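Long-range contacts in 3-dehydroquinate dehydratase (Clostridium difficile, PDB 3JS3), which catalyses the cis-dehydration of 3-dehydroquinate to 3-dehydroshikimate, the third step of the chorismate pathway, through an imine formed between enzyme and substrate: residues A[172-177]-A[203-208]; A[142-147]-A[166-171]; A[20-25]-A[226-231]; A[48-53]-A[80-85]. One frame throughout, in Å; residues are numbered along the deposited sequence.

Contact 1 (A[172-177]-A[203-208]). With DHS (3-amino-4,5-dihydroxy-cyclohex-1-enecarboxylate), chain E.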
loop_
_atom_site.group_PDB
_atom_site.type_symbol
_atom_site.label_atom_id
_atom_site.label_comp_id
_atom_site.label_asym_id
_atom_site.label_seq_id
_atom_site.Cartn_x
_atom_site.Cartn_y
_atom_site.Cartn_z
ATOM N N LEU A 172 7.366 -2.730 -22.888
ATOM C CA LEU A 172 6.674 -2.640 -21.599
ATOM C C LEU A 172 5.153 -2.845 -21.713
ATOM O O LEU A 172 4.413 -1.910 -22.074
ATOM C CB LEU A 172 6.916 -1.261 -20.980
ATOM C CG LEU A 172 8.328 -0.873 -20.526
ATOM C CD1 LEU A 172 8.411 0.621 -20.348
ATOM C CD2 LEU A 172 8.738 -1.603 -19.251
ATOM N N PRO A 173 4.670 -4.072 -21.443
ATOM C CA PRO A 173 3.227 -4.238 -21.469
ATOM C C PRO A 173 2.606 -3.403 -20.341
ATOM O O PRO A 173 3.170 -3.307 -19.256
ATOM C CB PRO A 173 3.022 -5.725 -21.183
ATOM C CG PRO A 173 4.332 -6.372 -21.356
ATOM C CD PRO A 173 5.392 -5.335 -21.246
ATOM N N LYS A 174 1.451 -2.812 -20.600
ATOM C CA LYS A 174 0.779 -2.009 -19.603
ATOM C C LYS A 174 -0.708 -2.327 -19.580
ATOM O O LYS A 174 -1.356 -2.308 -20.631
ATOM C CB LYS A 174 0.909 -0.539 -19.948
ATOM C CG LYS A 174 0.110 0.345 -19.032
ATOM C CD LYS A 174 0.160 1.795 -19.443
ATOM C CE LYS A 174 -0.755 2.613 -18.578
ATOM N NZ LYS A 174 -0.952 4.022 -19.018
ATOM N N ILE A 175 -1.247 -2.595 -18.393
ATOM C CA ILE A 175 -2.670 -2.821 -18.276
ATOM C C ILE A 175 -3.227 -2.080 -17.052
ATOM O O ILE A 175 -2.657 -2.137 -15.956
ATOM C CB ILE A 175 -3.027 -4.342 -18.221
ATOM C CG1 ILE A 175 -4.486 -4.545 -18.612
ATOM C CG2 ILE A 175 -2.755 -4.939 -16.844
ATOM C CD1 ILE A 175 -4.931 -6.032 -18.720
ATOM N N ALA A 176 -4.312 -1.343 -17.267
ATOM C CA ALA A 176 -5.030 -0.663 -16.196
ATOM C C ALA A 176 -6.447 -1.265 -16.150
ATOM O O ALA A 176 -7.105 -1.365 -17.168
ATOM C CB ALA A 176 -5.112 0.815 -16.446
ATOM N N VAL A 177 -6.909 -1.643 -14.972
ATOM C CA VAL A 177 -8.249 -2.226 -14.810
ATOM C C VAL A 177 -9.024 -1.501 -13.713
ATOM O O VAL A 177 -8.430 -0.798 -12.899
ATOM C CB VAL A 177 -8.166 -3.727 -14.490
ATOM C CG1 VAL A 177 -7.560 -4.490 -15.668
ATOM C CG2 VAL A 177 -7.362 -3.951 -13.241
ATOM N N PRO A 203 10.051 -5.855 -18.051
ATOM C CA PRO A 203 9.213 -5.151 -17.092
ATOM C C PRO A 203 7.792 -4.947 -17.607
ATOM O O PRO A 203 7.582 -4.891 -18.812
ATOM C CB PRO A 203 9.917 -3.813 -16.897
ATOM C CG PRO A 203 11.196 -3.897 -17.659
ATOM C CD PRO A 203 11.025 -4.954 -18.673
ATOM N N ILE A 204 6.839 -4.889 -16.680
ATOM C CA ILE A 204 5.442 -4.691 -16.986
ATOM C C ILE A 204 4.936 -3.553 -16.127
ATOM O O ILE A 204 5.517 -3.238 -15.083
ATOM C CB ILE A 204 4.588 -5.959 -16.709
ATOM C CG1 ILE A 204 4.673 -6.357 -15.236
ATOM C CG2 ILE A 204 5.023 -7.136 -17.618
ATOM C CD1 ILE A 204 3.804 -7.548 -14.844
ATOM N N ILE A 205 3.840 -2.940 -16.571
ATOM C CA ILE A 205 3.237 -1.837 -15.852
ATOM C C ILE A 205 1.787 -2.226 -15.586
ATOM O O ILE A 205 1.112 -2.594 -16.508
ATOM C CB ILE A 205 3.241 -0.555 -16.692
ATOM C CG1 ILE A 205 4.664 -0.191 -17.157
ATOM C CG2 ILE A 205 2.670 0.563 -15.874
ATOM C CD1 ILE A 205 4.731 0.943 -18.229
ATOM N N THR A 206 1.328 -2.196 -14.336
ATOM C CA THR A 206 -0.055 -2.533 -14.050
ATOM C C THR A 206 -0.613 -1.627 -12.975
ATOM O O THR A 206 0.102 -1.159 -12.113
ATOM C CB THR A 206 -0.211 -3.958 -13.495
ATOM O OG1 THR A 206 0.289 -4.000 -12.154
ATOM C CG2 THR A 206 0.484 -5.005 -14.385
ATOM N N MET A 207 -1.909 -1.398 -13.032
ATOM C CA MET A 207 -2.581 -0.621 -12.029
ATOM C C MET A 207 -4.060 -0.980 -11.917
ATOM O O MET A 207 -4.725 -1.357 -12.912
ATOM C CB MET A 207 -2.472 0.874 -12.298
ATOM C CG MET A 207 -2.872 1.311 -13.708
ATOM S SD MET A 207 -1.524 1.197 -14.906
ATOM C CE MET A 207 -0.545 2.586 -14.399
ATOM N N SER A 208 -4.562 -0.840 -10.695
ATOM C CA SER A 208 -5.979 -1.006 -10.398
ATOM C C SER A 208 -6.396 0.443 -10.174
ATOM O O SER A 208 -5.845 1.133 -9.296
ATOM C CB SER A 208 -6.169 -1.856 -9.156
ATOM O OG SER A 208 -7.538 -2.087 -8.862
HETATM C C1 DHS E . -2.378 5.907 -16.323
HETATM C C3 DHS E . -1.392 5.173 -18.514
HETATM C C4 DHS E . -1.132 6.654 -18.845
HETATM C C5 DHS E . -2.122 7.587 -18.166
HETATM C C6 DHS E . -2.111 7.337 -16.666
HETATM C C7 DHS E . -2.888 5.641 -14.972
HETATM C C2 DHS E . -2.102 4.925 -17.192
HETATM O O2 DHS E . -1.220 6.797 -20.260
HETATM O O3 DHS E . -1.799 8.976 -18.309
HETATM O O4 DHS E . -3.634 4.654 -14.728
HETATM O O5 DHS E . -2.580 6.449 -14.068
#
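Four backbone hydrogen bonds tie Pro173, Ile175 and Val177 to Ile205 and Met207 as parallel neighbours, their strand axes 4.7 Å apart. Ile205 N gives its hydrogen to Pro173 O at 2.8 Å, and Ile205 O takes that of Ile175 N; Met207 repeats the pattern between Ile175 O and Val177 N. Between these bonds run CA-H...O contacts, such as Lys174 CA to Ile205 O at 3.2 Å.

Apolar side chains pack on both faces. Met207 CG packs on Ala176 CB at 3.6 Å; on the other face Ile175 CG2 crosses Thr206 CG2, while Thr206 OG1 bonds to Thr192 of helix 182-199. At the start of the two segments Leu172 CD2 presses on Pro203 CB.

Lys174 NZ is covalently bonded to DHS C3 (1.3 Å). The lysine chain stays extended, with CG anti to the backbone N (chi1 174°), and carries NZ inward; Met207 CE lies by the ligand carboxylate. This is the Schiff-base site of a type I dehydroquinase, inside a beta-alpha-beta unit of its TIM barrel.

Contact 2 (A[142-147]-A[166-171])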
loop_
_atom_site.group_PDB
_atom_site.type_symbol
_atom_site.label_atom_id
_atom_site.label_comp_id
_atom_site.label_asym_id
_atom_site.label_seq_id
_atom_site.Cartn_x
_atom_site.Cartn_y
_atom_site.Cartn_z
ATOM N N VAL A 142 8.589 1.010 -26.600
ATOM C CA VAL A 142 7.152 1.008 -26.778
ATOM C C VAL A 142 6.344 0.392 -25.631
ATOM O O VAL A 142 6.632 -0.708 -25.129
ATOM C CB VAL A 142 6.796 0.274 -28.078
ATOM C CG1 VAL A 142 5.289 0.297 -28.313
ATOM C CG2 VAL A 142 7.543 0.919 -29.270
ATOM N N ILE A 143 5.344 1.140 -25.203
ATOM C CA ILE A 143 4.412 0.646 -24.247
ATOM C C ILE A 143 3.233 0.236 -25.097
ATOM O O ILE A 143 2.856 0.981 -25.983
ATOM C CB ILE A 143 3.949 1.734 -23.238
ATOM C CG1 ILE A 143 5.112 2.150 -22.347
ATOM C CG2 ILE A 143 2.768 1.222 -22.378
ATOM C CD1 ILE A 143 4.803 3.261 -21.326
ATOM N N ILE A 144 2.749 -0.992 -24.920
ATOM C CA ILE A 144 1.504 -1.433 -25.555
ATOM C C ILE A 144 0.552 -1.423 -24.356
ATOM O O ILE A 144 0.816 -2.063 -23.317
ATOM C CB ILE A 144 1.566 -2.810 -26.227
ATOM C CG1 ILE A 144 2.600 -2.806 -27.347
ATOM C CG2 ILE A 144 0.233 -3.139 -26.820
ATOM C CD1 ILE A 144 2.728 -4.119 -28.085
ATOM N N SER A 145 -0.549 -0.702 -24.490
ATOM C CA SER A 145 -1.427 -0.496 -23.373
ATOM C C SER A 145 -2.864 -0.959 -23.543
ATOM O O SER A 145 -3.439 -0.942 -24.641
ATOM C CB SER A 145 -1.439 0.999 -23.050
ATOM O OG SER A 145 -2.086 1.707 -24.093
ATOM N N ASN A 146 -3.461 -1.315 -22.419
ATOM C CA ASN A 146 -4.841 -1.760 -22.418
ATOM C C ASN A 146 -5.504 -1.303 -21.141
ATOM O O ASN A 146 -4.959 -1.488 -20.054
ATOM C CB ASN A 146 -4.921 -3.264 -22.560
ATOM C CG ASN A 146 -6.346 -3.775 -22.542
ATOM O OD1 ASN A 146 -6.725 -4.514 -21.636
ATOM N ND2 ASN A 146 -7.152 -3.363 -23.529
ATOM N N HIS A 147 -6.691 -0.719 -21.283
ATOM C CA HIS A 147 -7.436 -0.180 -20.158
ATOM C C HIS A 147 -8.867 -0.709 -20.151
ATOM O O HIS A 147 -9.485 -0.854 -21.207
ATOM C CB HIS A 147 -7.493 1.349 -20.261
ATOM C CG HIS A 147 -6.156 1.997 -20.456
ATOM N ND1 HIS A 147 -5.473 1.940 -21.651
ATOM C CD2 HIS A 147 -5.398 2.751 -19.627
ATOM C CE1 HIS A 147 -4.335 2.603 -21.538
ATOM N NE2 HIS A 147 -4.268 3.108 -20.320
ATOM N N GLN A 166 3.467 -8.863 -24.950
ATOM C CA GLN A 166 4.854 -9.249 -24.985
ATOM C C GLN A 166 5.155 -9.845 -26.375
ATOM O O GLN A 166 6.159 -9.507 -27.008
ATOM C CB GLN A 166 5.088 -10.250 -23.859
ATOM C CG GLN A 166 6.441 -10.185 -23.223
ATOM C CD GLN A 166 6.569 -11.117 -22.033
ATOM O OE1 GLN A 166 7.115 -10.741 -21.003
ATOM N NE2 GLN A 166 6.047 -12.332 -22.166
ATOM N N GLU A 167 4.260 -10.700 -26.865
ATOM C CA GLU A 167 4.428 -11.310 -28.192
ATOM C C GLU A 167 4.470 -10.235 -29.293
ATOM O O GLU A 167 5.225 -10.346 -30.259
ATOM C CB GLU A 167 3.310 -12.314 -28.458
ATOM C CG GLU A 167 3.313 -13.489 -27.499
ATOM C CD GLU A 167 2.062 -14.336 -27.593
ATOM O OE1 GLU A 167 1.268 -14.132 -28.539
ATOM O OE2 GLU A 167 1.871 -15.207 -26.708
ATOM N N LEU A 168 3.694 -9.168 -29.114
ATOM C CA LEU A 168 3.671 -8.063 -30.080
ATOM C C LEU A 168 4.934 -7.168 -30.059
ATOM O O LEU A 168 4.999 -6.158 -30.771
ATOM C CB LEU A 168 2.414 -7.226 -29.872
ATOM C CG LEU A 168 1.124 -7.988 -30.173
ATOM C CD1 LEU A 168 -0.069 -7.180 -29.743
ATOM C CD2 LEU A 168 1.041 -8.353 -31.661
ATOM N N GLY A 169 5.933 -7.550 -29.262
ATOM C CA GLY A 169 7.187 -6.806 -29.183
ATOM C C GLY A 169 7.195 -5.622 -28.218
ATOM O O GLY A 169 8.109 -4.800 -28.261
ATOM N N ALA A 170 6.198 -5.530 -27.339
ATOM C CA ALA A 170 6.146 -4.426 -26.378
ATOM C C ALA A 170 7.351 -4.441 -25.488
ATOM O O ALA A 170 7.660 -5.445 -24.886
ATOM C CB ALA A 170 4.889 -4.504 -25.509
ATOM N N ASP A 171 8.040 -3.326 -25.400
ATOM C CA ASP A 171 9.156 -3.234 -24.473
ATOM C C ASP A 171 8.598 -3.235 -23.046
ATOM O O ASP A 171 9.259 -3.707 -22.128
ATOM C CB ASP A 171 9.937 -1.959 -24.722
ATOM C CG ASP A 171 10.589 -1.947 -26.065
ATOM O OD1 ASP A 171 11.611 -2.631 -26.211
ATOM O OD2 ASP A 171 10.094 -1.227 -26.962
#
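Val142, in strand 141-148, meets Asp171 at the close of the turn that leaves helix 155-167, their CA atoms 5.2 Å apart, and a weak bond runs from Asp171 N to Val142 O at 3.0 Å. The side chain of Asp171 adds a firmer link: OD2 accepts the hydrogen of Val142 N at 2.7 Å. The amide approaches on the anti side of the carboxylate, 21° out of its plane. Because OD2 also bonds to His136 NE2, two donors hold this oxygen.

The turn belongs to the beta-alpha-beta unit formed by strand 141-148, helix 155-167 and strand 172-177 of the TIM barrel. Gly169, with positive phi (85°), ends the helix in a Schellman motif, and its N bonds back to Gln166 O.

Beyond the glycine, Ala170 sets its methyl against Ile144. The CG1 of Ile144 is anti to the carbonyl carbon (chi1 -61°), which brings CG1 and CD1 alike to 3.4 Å from Ala170 CB, closer than usual for carbon atoms. CD1 of Ile144 also reaches Leu168 CB at 3.6 Å, the two side chains crossing nearly at a right angle. Leu168 in turn packs on Ile128 of helix 125-137.

Contact 3 (A[20-25]-A[226-231]). With DHS (3-amino-4,5-dihydroxy-cyclohex-1-enecarboxylate), chain E.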
loop_
_atom_site.group_PDB
_atom_site.type_symbol
_atom_site.label_atom_id
_atom_site.label_comp_id
_atom_site.label_asym_id
_atom_site.label_seq_id
_atom_site.Cartn_x
_atom_site.Cartn_y
_atom_site.Cartn_z
ATOM N N PRO A 20 10.172 1.318 -8.218
ATOM C CA PRO A 20 9.360 1.637 -9.396
ATOM C C PRO A 20 9.600 3.107 -9.823
ATOM O O PRO A 20 9.803 3.988 -8.971
ATOM C CB PRO A 20 7.933 1.432 -8.917
ATOM C CG PRO A 20 8.035 0.576 -7.690
ATOM C CD PRO A 20 9.374 0.803 -7.094
ATOM N N LYS A 21 9.546 3.361 -11.126
ATOM C CA LYS A 21 9.807 4.676 -11.647
ATOM C C LYS A 21 8.542 5.496 -11.733
ATOM O O LYS A 21 7.505 5.013 -12.206
ATOM C CB LYS A 21 10.487 4.580 -13.023
ATOM C CG LYS A 21 11.688 3.655 -13.028
ATOM C CD LYS A 21 12.669 3.983 -11.897
ATOM C CE LYS A 21 13.764 2.969 -11.836
ATOM N NZ LYS A 21 14.596 3.214 -10.669
ATOM N N ILE A 22 8.628 6.735 -11.258
ATOM C CA ILE A 22 7.491 7.641 -11.278
ATOM C C ILE A 22 7.393 8.375 -12.595
ATOM O O ILE A 22 8.369 8.993 -13.059
ATOM C CB ILE A 22 7.575 8.707 -10.157
ATOM C CG1 ILE A 22 7.557 8.039 -8.795
ATOM C CG2 ILE A 22 6.407 9.694 -10.289
ATOM C CD1 ILE A 22 7.825 8.993 -7.596
ATOM N N CYS A 23 6.196 8.359 -13.166
ATOM C CA CYS A 23 5.929 9.038 -14.412
ATOM C C CYS A 23 4.895 10.107 -14.166
ATOM O O CYS A 23 3.859 9.846 -13.577
ATOM C CB CYS A 23 5.424 8.068 -15.458
ATOM S SG CYS A 23 5.145 8.850 -17.078
ATOM N N VAL A 24 5.183 11.323 -14.600
ATOM C CA VAL A 24 4.273 12.416 -14.379
ATOM C C VAL A 24 3.718 12.907 -15.716
ATOM O O VAL A 24 4.472 13.212 -16.649
ATOM C CB VAL A 24 4.950 13.547 -13.592
ATOM C CG1 VAL A 24 3.954 14.654 -13.287
ATOM C CG2 VAL A 24 5.568 12.988 -12.277
ATOM N N PRO A 25 2.392 12.945 -15.830
ATOM C CA PRO A 25 1.773 13.390 -17.071
ATOM C C PRO A 25 1.731 14.898 -17.265
ATOM O O PRO A 25 1.660 15.639 -16.309
ATOM C CB PRO A 25 0.321 12.888 -16.935
ATOM C CG PRO A 25 0.402 11.765 -15.990
ATOM C CD PRO A 25 1.430 12.243 -14.982
ATOM N N ALA A 226 6.704 -2.036 -12.713
ATOM C CA ALA A 226 7.984 -1.285 -12.841
ATOM C C ALA A 226 7.853 0.249 -12.922
ATOM O O ALA A 226 8.847 0.994 -12.805
ATOM C CB ALA A 226 8.725 -1.797 -14.070
ATOM N N LEU A 227 6.623 0.710 -13.089
ATOM C CA LEU A 227 6.338 2.110 -13.264
ATOM C C LEU A 227 4.962 2.479 -12.724
ATOM O O LEU A 227 3.970 1.709 -12.836
ATOM C CB LEU A 227 6.474 2.410 -14.738
ATOM C CG LEU A 227 6.342 3.828 -15.283
ATOM C CD1 LEU A 227 7.016 3.905 -16.654
ATOM C CD2 LEU A 227 4.852 4.223 -15.364
ATOM N N THR A 228 4.912 3.639 -12.089
ATOM C CA THR A 228 3.703 4.110 -11.498
ATOM C C THR A 228 3.520 5.571 -11.897
ATOM O O THR A 228 4.498 6.303 -12.042
ATOM C CB THR A 228 3.726 3.838 -9.995
ATOM O OG1 THR A 228 2.493 4.274 -9.396
ATOM C CG2 THR A 228 4.933 4.505 -9.314
ATOM N N PHE A 229 2.278 5.963 -12.166
ATOM C CA PHE A 229 1.936 7.346 -12.591
ATOM C C PHE A 229 1.454 8.222 -11.426
ATOM O O PHE A 229 0.615 7.821 -10.646
ATOM C CB PHE A 229 0.868 7.320 -13.688
ATOM C CG PHE A 229 1.360 6.763 -14.984
ATOM C CD1 PHE A 229 1.860 7.602 -15.976
ATOM C CD2 PHE A 229 1.374 5.413 -15.208
ATOM C CE1 PHE A 229 2.340 7.084 -17.181
ATOM C CE2 PHE A 229 1.851 4.893 -16.404
ATOM C CZ PHE A 229 2.333 5.728 -17.392
ATOM N N GLY A 230 2.025 9.408 -11.313
ATOM C CA GLY A 230 1.676 10.354 -10.255
ATOM C C GLY A 230 1.300 11.650 -10.924
ATOM O O GLY A 230 1.886 12.009 -11.940
ATOM N N ALA A 231 0.357 12.372 -10.342
ATOM C CA ALA A 231 -0.149 13.618 -10.936
ATOM C C ALA A 231 0.512 14.888 -10.389
ATOM O O ALA A 231 0.910 14.949 -9.238
ATOM C CB ALA A 231 -1.683 13.691 -10.732
HETATM C C1 DHS E . -2.378 5.907 -16.323
HETATM C C3 DHS E . -1.392 5.173 -18.514
HETATM C C4 DHS E . -1.132 6.654 -18.845
HETATM C C5 DHS E . -2.122 7.587 -18.166
HETATM C C6 DHS E . -2.111 7.337 -16.666
HETATM C C7 DHS E . -2.888 5.641 -14.972
HETATM C C2 DHS E . -2.102 4.925 -17.192
HETATM O O2 DHS E . -1.220 6.797 -20.260
HETATM O O3 DHS E . -1.799 8.976 -18.309
HETATM O O4 DHS E . -3.634 4.654 -14.728
HETATM O O5 DHS E . -2.580 6.449 -14.068
#
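The Phe229 ring has the bound DHS over one face and Cys23 set obliquely to it. DHS C4 stands 3.8 Å above the ring plane, displaced toward the rim, and the phenyl therefore forms a wall of the substrate pocket. Cys23 SG is 4.3 Å from the ring centroid, 54° off the normal: a sulfur-aromatic contact in which SG comes nearest to CE1. The sulfur gets there with SG anti to the backbone N (chi1 -177°), while Cys23 CB rests on Phe229 CD1 at 3.6 Å. Leu227 CD2 also touches Cys23 CB, 3.9 Å away. Pro25 CG approaches the same ring obliquely, more loosely.

Behind these groups the backbones pair in parallel. Lys21 N bonds to Ala226 O at 3.0 Å, Thr228 N to Lys21 O, Cys23 N to Thr228 O, and Gly230 N to Cys23 O at 2.9 Å. Pro25, which has no amide hydrogen, instead brings its CD to Gly230 O, 3.1 Å away.

This pairing joins the first and last strands of the eight-stranded barrel. Cys23 and Phe229 face inward beside Glu50 of strand 48-52 and Met207 of strand 205-208; on the outer side helix 243-254 covers Ile22 and Thr228 through Leu250.

Contact 4 (A[48-53]-A[80-85]). With DHS (3-amino-4,5-dihydroxy-cyclohex-1-enecarboxylate), chain E.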
loop_
_atom_site.group_PDB
_atom_site.type_symbol
_atom_site.label_atom_id
_atom_site.label_comp_id
_atom_site.label_asym_id
_atom_site.label_seq_id
_atom_site.Cartn_x
_atom_site.Cartn_y
_atom_site.Cartn_z
ATOM N N ILE A 48 10.224 9.944 -15.277
ATOM C CA ILE A 48 9.820 10.067 -16.661
ATOM C C ILE A 48 8.668 11.040 -16.747
ATOM O O ILE A 48 7.905 11.183 -15.804
ATOM C CB ILE A 48 9.308 8.682 -17.178
ATOM C CG1 ILE A 48 10.340 7.576 -16.937
ATOM C CG2 ILE A 48 8.932 8.720 -18.668
ATOM C CD1 ILE A 48 9.791 6.144 -17.231
ATOM N N ILE A 49 8.522 11.703 -17.877
ATOM C CA ILE A 49 7.386 12.609 -18.099
ATOM C C ILE A 49 6.602 12.026 -19.259
ATOM O O ILE A 49 7.200 11.570 -20.238
ATOM C CB ILE A 49 7.837 14.037 -18.471
ATOM C CG1 ILE A 49 8.418 14.751 -17.257
ATOM C CG2 ILE A 49 6.671 14.875 -19.003
ATOM C CD1 ILE A 49 9.050 16.115 -17.596
ATOM N N GLU A 50 5.275 11.987 -19.123
ATOM C CA GLU A 50 4.385 11.517 -20.187
ATOM C C GLU A 50 3.636 12.694 -20.775
ATOM O O GLU A 50 2.985 13.451 -20.040
ATOM C CB GLU A 50 3.324 10.534 -19.667
ATOM C CG GLU A 50 2.276 10.106 -20.747
ATOM C CD GLU A 50 1.161 9.137 -20.226
ATOM O OE1 GLU A 50 0.606 9.354 -19.142
ATOM O OE2 GLU A 50 0.791 8.206 -20.946
ATOM N N TRP A 51 3.719 12.872 -22.085
ATOM C CA TRP A 51 2.922 13.911 -22.698
ATOM C C TRP A 51 1.624 13.280 -23.208
ATOM O O TRP A 51 1.609 12.505 -24.173
ATOM C CB TRP A 51 3.693 14.687 -23.771
ATOM C CG TRP A 51 2.867 15.751 -24.425
ATOM C CD1 TRP A 51 1.848 16.438 -23.865
ATOM C CD2 TRP A 51 3.050 16.305 -25.734
ATOM N NE1 TRP A 51 1.335 17.337 -24.755
ATOM C CE2 TRP A 51 2.066 17.290 -25.907
ATOM C CE3 TRP A 51 3.943 16.053 -26.777
ATOM C CZ2 TRP A 51 1.935 18.023 -27.085
ATOM C CZ3 TRP A 51 3.816 16.778 -27.959
ATOM C CH2 TRP A 51 2.815 17.749 -28.102
ATOM N N ARG A 52 0.540 13.558 -22.490
ATOM C CA ARG A 52 -0.781 13.089 -22.877
ATOM C C ARG A 52 -1.309 14.045 -23.945
ATOM O O ARG A 52 -2.146 14.903 -23.694
ATOM C CB ARG A 52 -1.703 12.989 -21.665
ATOM C CG ARG A 52 -1.528 11.723 -20.864
ATOM C CD ARG A 52 -2.048 10.541 -21.634
ATOM N NE ARG A 52 -3.457 10.772 -21.969
ATOM C CZ ARG A 52 -4.474 10.550 -21.131
ATOM N NH1 ARG A 52 -4.264 10.079 -19.902
ATOM N NH2 ARG A 52 -5.703 10.784 -21.518
ATOM N N VAL A 53 -0.806 13.864 -25.151
ATOM C CA VAL A 53 -1.154 14.713 -26.277
ATOM C C VAL A 53 -2.644 14.744 -26.638
ATOM O O VAL A 53 -3.105 15.700 -27.263
ATOM C CB VAL A 53 -0.305 14.348 -27.522
ATOM C CG1 VAL A 53 -0.685 12.971 -28.051
ATOM C CG2 VAL A 53 -0.469 15.418 -28.599
ATOM N N PRO A 80 13.532 11.410 -19.539
ATOM C CA PRO A 80 12.851 10.495 -20.450
ATOM C C PRO A 80 11.466 10.997 -20.746
ATOM O O PRO A 80 10.794 11.449 -19.846
ATOM C CB PRO A 80 12.808 9.200 -19.657
ATOM C CG PRO A 80 14.023 9.232 -18.853
ATOM C CD PRO A 80 14.262 10.673 -18.492
ATOM N N LEU A 81 11.044 10.946 -21.994
ATOM C CA LEU A 81 9.729 11.436 -22.351
ATOM C C LEU A 81 8.896 10.403 -23.089
ATOM O O LEU A 81 9.276 9.933 -24.183
ATOM C CB LEU A 81 9.868 12.660 -23.214
ATOM C CG LEU A 81 8.633 13.349 -23.794
ATOM C CD1 LEU A 81 7.736 13.938 -22.709
ATOM C CD2 LEU A 81 9.120 14.412 -24.754
ATOM N N LEU A 82 7.758 10.065 -22.490
ATOM C CA LEU A 82 6.797 9.145 -23.087
ATOM C C LEU A 82 5.755 9.969 -23.866
ATOM O O LEU A 82 5.202 10.930 -23.329
ATOM C CB LEU A 82 6.054 8.390 -21.980
ATOM C CG LEU A 82 4.868 7.490 -22.397
ATOM C CD1 LEU A 82 5.283 6.467 -23.477
ATOM C CD2 LEU A 82 4.259 6.753 -21.168
ATOM N N PHE A 83 5.452 9.577 -25.095
ATOM C CA PHE A 83 4.427 10.267 -25.903
ATOM C C PHE A 83 3.223 9.330 -25.973
ATOM O O PHE A 83 3.362 8.171 -26.372
ATOM C CB PHE A 83 4.994 10.518 -27.294
ATOM C CG PHE A 83 4.053 11.207 -28.229
ATOM C CD1 PHE A 83 3.416 10.510 -29.227
ATOM C CD2 PHE A 83 3.848 12.563 -28.143
ATOM C CE1 PHE A 83 2.577 11.148 -30.084
ATOM C CE2 PHE A 83 3.019 13.189 -29.006
ATOM C CZ PHE A 83 2.368 12.481 -29.963
ATOM N N THR A 84 2.057 9.824 -25.580
ATOM C CA THR A 84 0.837 9.022 -25.556
ATOM C C THR A 84 -0.392 9.768 -26.088
ATOM O O THR A 84 -0.718 10.849 -25.609
ATOM C CB THR A 84 0.502 8.617 -24.092
ATOM O OG1 THR A 84 1.648 8.018 -23.472
ATOM C CG2 THR A 84 -0.723 7.635 -23.986
ATOM N N PHE A 85 -1.036 9.222 -27.110
ATOM C CA PHE A 85 -2.331 9.727 -27.503
ATOM C C PHE A 85 -3.288 8.654 -26.950
ATOM O O PHE A 85 -3.322 7.525 -27.451
ATOM C CB PHE A 85 -2.527 9.862 -29.003
ATOM C CG PHE A 85 -3.893 10.433 -29.380
ATOM C CD1 PHE A 85 -4.037 11.778 -29.690
ATOM C CD2 PHE A 85 -5.030 9.624 -29.368
ATOM C CE1 PHE A 85 -5.277 12.308 -30.022
ATOM C CE2 PHE A 85 -6.301 10.148 -29.700
ATOM C CZ PHE A 85 -6.430 11.477 -30.010
HETATM C C1 DHS E . -2.378 5.907 -16.323
HETATM C C3 DHS E . -1.392 5.173 -18.514
HETATM C C4 DHS E . -1.132 6.654 -18.845
HETATM C C5 DHS E . -2.122 7.587 -18.166
HETATM C C6 DHS E . -2.111 7.337 -16.666
HETATM C C7 DHS E . -2.888 5.641 -14.972
HETATM C C2 DHS E . -2.102 4.925 -17.192
HETATM O O2 DHS E . -1.220 6.797 -20.260
HETATM O O3 DHS E . -1.799 8.976 -18.309
HETATM O O4 DHS E . -3.634 4.654 -14.728
HETATM O O5 DHS E . -2.580 6.449 -14.068
#
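Strands 48-52 and 81-84, a beta-alpha-beta unit of the TIM barrel with helix 62-76, supply residues that hold the hydroxyls of the bound ligand, Glu50 and Arg52 directly and Thr84 through Glu50. Glu50 reaches inward: OE1 accepts from DHS O3 at 2.6 Å, and OE2 accepts from DHS O2 at 2.5 Å and from Thr84 OG1 at 2.7 Å. The threonine uses the anti lone pair of OE2, and its OG1 is placed for this by lying anti to the carbonyl carbon (chi1 -52°). Arg52 NH1 donates a hydrogen bond to DHS O3, in the guanidinium plane, at 3.1 Å, while NH2 forms a salt bridge with Asp54. On the outer face Phe83 turns its edge toward the face of Trp51 in an offset edge-to-face pair, planes at 68°; Val53 CB sits over the indole and its CG1 packs on Phe83 CZ. Two of the three hydroxyl donors on the Glu50 carboxylate come from the ligand, which probably fixes its diol, while Thr84 positions Glu50 from the second shell.

Overall arrangement
All four contacts are buried. Contacts 1, 3 and 4 pair neighbouring strands of one parallel barrel and touch DHS. Contact 2 joins a strand to the turn after helix 155-167, away from the ligand (Ile144 side chain about 11 Å from DHS), although His147 in its strand reaches it. Contact 3 bridges 200 intervening residues and closes the barrel, enclosing the other three; it meets contact 1 through Ile204 O and Ala226 N, contact 4 through strands 21-26 and 48-52. Contacts 1 and 2 share the boundary between strands 141-148 and 172-177. Chemistry differs: covalent attachment in contact 1, an aromatic wall in contact 3, hydroxyl recognition in contact 4, and a carboxylate-to-backbone anchor with aliphatic packing in contact 2.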